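Long-range contacts in serpin (PDB 5HGC), which is probably an inhibitor of serine proteases of the serpin family, and binds a cortisol-type steroid and an amino sugar: residues A[169-174]-A[317-322]; A[210-215]-A[267-272]. All coordinates share one frame; numbering follows the deposited sequence.

Contact 1: residues A[169-174]-A[317-322]; sequences LASFVY and VVHKAS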
# COMPACT_ATOMS: atom_id res chain seq x y z
N LEU A 169 11.12 12.84 -1.54
CA LEU A 169 9.69 12.61 -1.18
C LEU A 169 9.62 11.32 -0.43
O LEU A 169 9.98 10.28 -0.98
CB LEU A 169 8.81 12.55 -2.43
CG LEU A 169 7.32 12.26 -2.28
CD1 LEU A 169 6.54 13.29 -1.46
CD2 LEU A 169 6.75 12.17 -3.69
N ALA A 170 9.22 11.38 0.83
CA ALA A 170 9.02 10.16 1.64
C ALA A 170 7.49 9.81 1.83
O ALA A 170 6.72 10.68 2.29
CB ALA A 170 9.69 10.32 2.99
N SER A 171 7.05 8.58 1.46
CA SER A 171 5.78 8.08 2.03
C SER A 171 6.00 6.80 2.80
O SER A 171 6.73 5.89 2.37
CB SER A 171 4.63 7.95 1.04
OG SER A 171 4.94 6.89 0.16
N PHE A 172 5.36 6.75 3.96
CA PHE A 172 5.51 5.61 4.80
C PHE A 172 4.23 5.35 5.55
O PHE A 172 3.43 6.25 5.76
CB PHE A 172 6.70 5.79 5.72
CG PHE A 172 6.70 7.09 6.47
CD1 PHE A 172 7.06 8.30 5.83
CD2 PHE A 172 6.34 7.13 7.83
CE1 PHE A 172 7.05 9.51 6.54
CE2 PHE A 172 6.35 8.35 8.54
CZ PHE A 172 6.70 9.53 7.90
N VAL A 173 4.04 4.11 5.96
CA VAL A 173 2.77 3.67 6.58
C VAL A 173 3.01 2.33 7.23
O VAL A 173 3.63 1.45 6.63
CB VAL A 173 1.60 3.61 5.57
CG1 VAL A 173 1.98 2.78 4.35
CG2 VAL A 173 0.34 3.14 6.25
N TYR A 174 2.59 2.23 8.49
CA TYR A 174 2.58 0.99 9.26
C TYR A 174 1.10 0.63 9.55
O TYR A 174 0.28 1.54 9.82
CB TYR A 174 3.36 1.11 10.59
CG TYR A 174 3.07 -0.03 11.57
CD1 TYR A 174 3.82 -1.24 11.53
CD2 TYR A 174 2.02 0.07 12.53
CE1 TYR A 174 3.57 -2.28 12.45
CE2 TYR A 174 1.74 -0.99 13.41
CZ TYR A 174 2.51 -2.14 13.36
OH TYR A 174 2.23 -3.15 14.24
N VAL A 317 12.34 9.40 -4.34
CA VAL A 317 11.09 9.09 -3.62
C VAL A 317 11.23 7.73 -3.04
O VAL A 317 11.38 6.76 -3.77
CB VAL A 317 9.81 9.25 -4.46
CG1 VAL A 317 9.97 8.74 -5.88
CG2 VAL A 317 8.59 8.63 -3.76
N VAL A 318 11.26 7.67 -1.72
CA VAL A 318 11.28 6.43 -0.94
C VAL A 318 9.90 6.14 -0.38
O VAL A 318 9.30 7.02 0.23
CB VAL A 318 12.29 6.47 0.20
CG1 VAL A 318 12.40 5.09 0.84
CG2 VAL A 318 13.65 6.83 -0.39
N HIS A 319 9.41 4.92 -0.63
CA HIS A 319 8.17 4.42 -0.04
C HIS A 319 8.43 3.24 0.88
O HIS A 319 9.09 2.29 0.46
CB HIS A 319 7.20 4.01 -1.12
CG HIS A 319 5.97 3.36 -0.57
ND1 HIS A 319 4.99 4.07 0.10
CD2 HIS A 319 5.58 2.06 -0.55
CE1 HIS A 319 4.04 3.23 0.49
NE2 HIS A 319 4.38 2.01 0.10
N LYS A 320 7.97 3.29 2.12
CA LYS A 320 8.12 2.11 3.00
C LYS A 320 6.78 1.75 3.63
O LYS A 320 6.14 2.60 4.28
CB LYS A 320 9.22 2.31 4.07
CG LYS A 320 9.68 1.04 4.80
CD LYS A 320 10.94 1.32 5.61
CE LYS A 320 11.71 0.07 6.09
NZ LYS A 320 11.37 -0.50 7.44
N ALA A 321 6.33 0.51 3.41
CA ALA A 321 5.09 0.01 4.02
C ALA A 321 5.42 -1.12 4.95
O ALA A 321 6.29 -1.92 4.69
CB ALA A 321 4.07 -0.44 2.98
N SER A 322 4.69 -1.20 6.05
CA SER A 322 5.01 -2.16 7.04
C SER A 322 3.72 -2.70 7.69
O SER A 322 2.76 -1.96 7.98
CB SER A 322 5.92 -1.47 8.03
OG SER A 322 6.41 -2.40 8.91
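Ser171 and Val173 hydrogen-bond through both N and O to 317-322, and Val318 N on Leu169 O completes a five-bond parallel ladder. The strand axes diverge by only 8°, and in the shortest rungs, such as Lys320 N to Ser171 O, the atoms are 2.9 Å apart. Apolar contacts are modest: Leu169 CD2 lies beside Val317 CG2 at 4.0 Å, both pointing from the same face, and Val173 CG1 meets the small Ala321 CB. Leu169 and Val317 go on to pack against Leu49 and Phe46 of helix 39-52, while Val173 reaches the loop at Ser38. On the other face, the Phe172 ring packs on Tyr145, Ile146 and Lys149 of helix 135-149, and the Tyr174 ring has Ser322 OG at its edge while its hydroxyl bonds to Asp324.

The polar link is buried. With CG opposite the backbone N (chi1 174°), the His319 ring sets ND1 2.8 Å from Ser171 OG, which arrives at the ring edge in its plane. NE2 of His319 bonds to the backbone N of Ser38, so both ring nitrogens are engaged and the ring's rotation is fixed. Replacing His319 by alanine removes the ring, and Ser171 OG and Ser38 N would probably lose this shared partner, with a gap left toward helix 39-52. Neighbouring parallel central strands over a Ser-His cluster are characteristic of the shutter of serpin sheet A, where inhibitory serpins open these two strands to insert the cleaved reactive loop.

Contact 2: residues A[210-215]-A[267-272]; sequences GRFDFY and RFMNLY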
# COMPACT_ATOMS: atom_id res chain seq x y z
N GLY A 210 -14.10 -22.01 11.04
CA GLY A 210 -15.30 -21.19 11.03
C GLY A 210 -15.69 -20.82 9.63
O GLY A 210 -15.08 -21.30 8.71
N ARG A 211 -16.73 -20.00 9.48
CA ARG A 211 -17.23 -19.60 8.16
C ARG A 211 -16.49 -18.36 7.62
O ARG A 211 -16.52 -17.30 8.25
CB ARG A 211 -18.74 -19.34 8.21
CG ARG A 211 -19.57 -20.58 8.50
CD ARG A 211 -21.02 -20.28 8.86
NE ARG A 211 -21.69 -19.79 7.68
CZ ARG A 211 -22.29 -18.60 7.59
NH1 ARG A 211 -22.34 -17.78 8.66
NH2 ARG A 211 -22.88 -18.24 6.43
N PHE A 212 -15.81 -18.49 6.48
CA PHE A 212 -15.12 -17.38 5.86
C PHE A 212 -15.51 -17.19 4.41
O PHE A 212 -15.83 -18.18 3.71
CB PHE A 212 -13.63 -17.63 5.95
CG PHE A 212 -13.16 -17.94 7.33
CD1 PHE A 212 -13.19 -16.96 8.34
CD2 PHE A 212 -12.70 -19.20 7.64
CE1 PHE A 212 -12.76 -17.27 9.63
CE2 PHE A 212 -12.23 -19.51 8.93
CZ PHE A 212 -12.28 -18.55 9.94
N ASP A 213 -15.44 -15.95 3.93
CA ASP A 213 -15.66 -15.65 2.55
C ASP A 213 -14.63 -16.42 1.77
O ASP A 213 -13.44 -16.46 2.13
CB ASP A 213 -15.61 -14.15 2.29
CG ASP A 213 -16.88 -13.42 2.83
OD1 ASP A 213 -17.75 -14.07 3.48
OD2 ASP A 213 -17.02 -12.20 2.64
N PHE A 214 -15.12 -17.09 0.73
CA PHE A 214 -14.31 -18.00 -0.05
C PHE A 214 -14.71 -17.94 -1.51
O PHE A 214 -15.89 -17.72 -1.82
CB PHE A 214 -14.49 -19.41 0.48
CG PHE A 214 -13.81 -20.45 -0.34
CD1 PHE A 214 -14.46 -21.05 -1.47
CD2 PHE A 214 -12.50 -20.84 -0.03
CE1 PHE A 214 -13.79 -21.97 -2.28
CE2 PHE A 214 -11.84 -21.79 -0.82
CZ PHE A 214 -12.46 -22.36 -1.93
N TYR A 215 -13.74 -18.14 -2.40
CA TYR A 215 -14.01 -18.31 -3.82
C TYR A 215 -12.84 -18.96 -4.46
O TYR A 215 -11.72 -18.62 -4.11
CB TYR A 215 -14.26 -16.97 -4.50
CG TYR A 215 -14.49 -17.08 -6.00
CD1 TYR A 215 -15.64 -17.71 -6.51
CD2 TYR A 215 -13.54 -16.57 -6.90
CE1 TYR A 215 -15.83 -17.82 -7.88
CE2 TYR A 215 -13.74 -16.69 -8.26
CZ TYR A 215 -14.89 -17.31 -8.73
OH TYR A 215 -15.08 -17.42 -10.08
N ARG A 267 -18.13 -20.06 3.71
CA ARG A 267 -17.90 -21.49 3.70
C ARG A 267 -17.26 -21.86 5.03
O ARG A 267 -16.28 -21.24 5.47
CB ARG A 267 -16.96 -21.82 2.56
CG ARG A 267 -16.97 -23.26 2.06
CD ARG A 267 -15.92 -23.41 0.99
NE ARG A 267 -15.90 -24.74 0.35
CZ ARG A 267 -14.79 -25.37 -0.09
NH1 ARG A 267 -13.56 -24.85 0.06
NH2 ARG A 267 -14.91 -26.57 -0.66
N PHE A 268 -17.81 -22.85 5.72
CA PHE A 268 -17.16 -23.35 6.93
C PHE A 268 -15.90 -24.18 6.56
O PHE A 268 -15.91 -25.00 5.61
CB PHE A 268 -18.15 -24.16 7.72
CG PHE A 268 -17.66 -24.58 9.06
CD1 PHE A 268 -17.88 -23.76 10.18
CD2 PHE A 268 -16.99 -25.79 9.22
CE1 PHE A 268 -17.44 -24.16 11.45
CE2 PHE A 268 -16.53 -26.20 10.45
CZ PHE A 268 -16.75 -25.38 11.59
N MET A 269 -14.80 -23.92 7.27
CA MET A 269 -13.48 -24.46 6.91
C MET A 269 -12.46 -24.42 8.02
O MET A 269 -12.61 -23.67 9.02
CB MET A 269 -12.89 -23.73 5.69
CG MET A 269 -12.56 -22.28 5.93
SD MET A 269 -11.89 -21.40 4.50
CE MET A 269 -13.39 -21.06 3.59
N ASN A 270 -11.40 -25.17 7.79
CA ASN A 270 -10.21 -25.09 8.59
C ASN A 270 -9.26 -24.19 7.87
O ASN A 270 -8.96 -24.43 6.66
CB ASN A 270 -9.62 -26.47 8.72
CG ASN A 270 -10.53 -27.37 9.51
OD1 ASN A 270 -10.87 -27.05 10.65
ND2 ASN A 270 -11.03 -28.42 8.88
N LEU A 271 -8.83 -23.14 8.57
CA LEU A 271 -8.00 -22.08 7.98
C LEU A 271 -6.69 -22.03 8.72
O LEU A 271 -6.66 -21.94 9.97
CB LEU A 271 -8.69 -20.71 7.97
CG LEU A 271 -7.94 -19.60 7.20
CD1 LEU A 271 -7.69 -19.88 5.71
CD2 LEU A 271 -8.69 -18.28 7.40
N TYR A 272 -5.63 -22.15 7.92
CA TYR A 272 -4.29 -22.06 8.38
C TYR A 272 -3.65 -20.88 7.68
O TYR A 272 -3.63 -20.80 6.44
CB TYR A 272 -3.52 -23.35 8.09
CG TYR A 272 -3.93 -24.50 8.96
CD1 TYR A 272 -3.32 -24.73 10.20
CD2 TYR A 272 -4.92 -25.39 8.53
CE1 TYR A 272 -3.70 -25.79 11.00
CE2 TYR A 272 -5.30 -26.46 9.32
CZ TYR A 272 -4.69 -26.65 10.55
OH TYR A 272 -5.10 -27.69 11.34
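Gly210 and Met269 bond to each other through both backbone N and O, and Phe212 and Arg267 do the same, making a short antiparallel ladder at the corner where a serpin chain passes from sheet C into sheet B. Within these segments the pairing spans three residue pairs, and Phe214 carries it on to Phe265; the short segment axes cross at 106°. Glycine suits the corner: with the backbone angles of Gly210, a side chain would collide with the preceding carbonyl oxygen.

Packing is tight in the angle between the strands. Phe212 CD2 touches Met269 CG at 3.5 Å, the methionine carbon lying at the ring edge near its plane, with SD following in a Met-aromatic contact. Leu271 CD2 comes over one face of the same ring, 4.2 Å from its centroid, in a CH-pi contact. Met269 CG sits between its backbone N and carbonyl carbon (chi1 66°), and a bend at the last torsion carries CE to Phe214 CB at 3.7 Å. A flexible, unbranched thioether is well suited to fill the space between two rings, while Leu227 of strand 222-228 closes in on Phe212 and Leu271.

The other face is looser and partly exposed. Arg211 CG meets the Phe268 ring at its edge and lies 3.9 Å from Phe268 CB. CD1 and CE1 of Phe268 each lie 3.7 Å from Gly210 CA, and the ring leans on Pro342 and Pro346.

At the rim of the packed face, partly exposed Arg267 runs extended alongside buried Phe214, whose ring also touches Val225 and Ile349. Arginine joins an aliphatic stem to a charged end: CD rides over the ring face, and the guanidinium follows in a cation-pi contact, with the planes tilted 36° apart and NH1 3.4 Å from Phe214 CZ.

Overall arrangement
Contact 1 lies near the centre of the molecule, contact 2 toward one end; their centres are about 33 Å apart, and they do not touch. They are nevertheless connected through neighbours: strand 265-283, which supplies 267-272, later runs antiparallel beside strand 316-325, which supplies 317-322. Both contacts are mostly buried, but contact 2 has the more exposed margin, with arginines at its edge. In contact 1, two long central strands run in register, with aliphatic side chains and one buried Ser-His hydrogen bond on the face toward helix 39-52. In contact 2 the segments cross steeply, and aromatic, sulfur and cation-pi packing joins the backbone pairing.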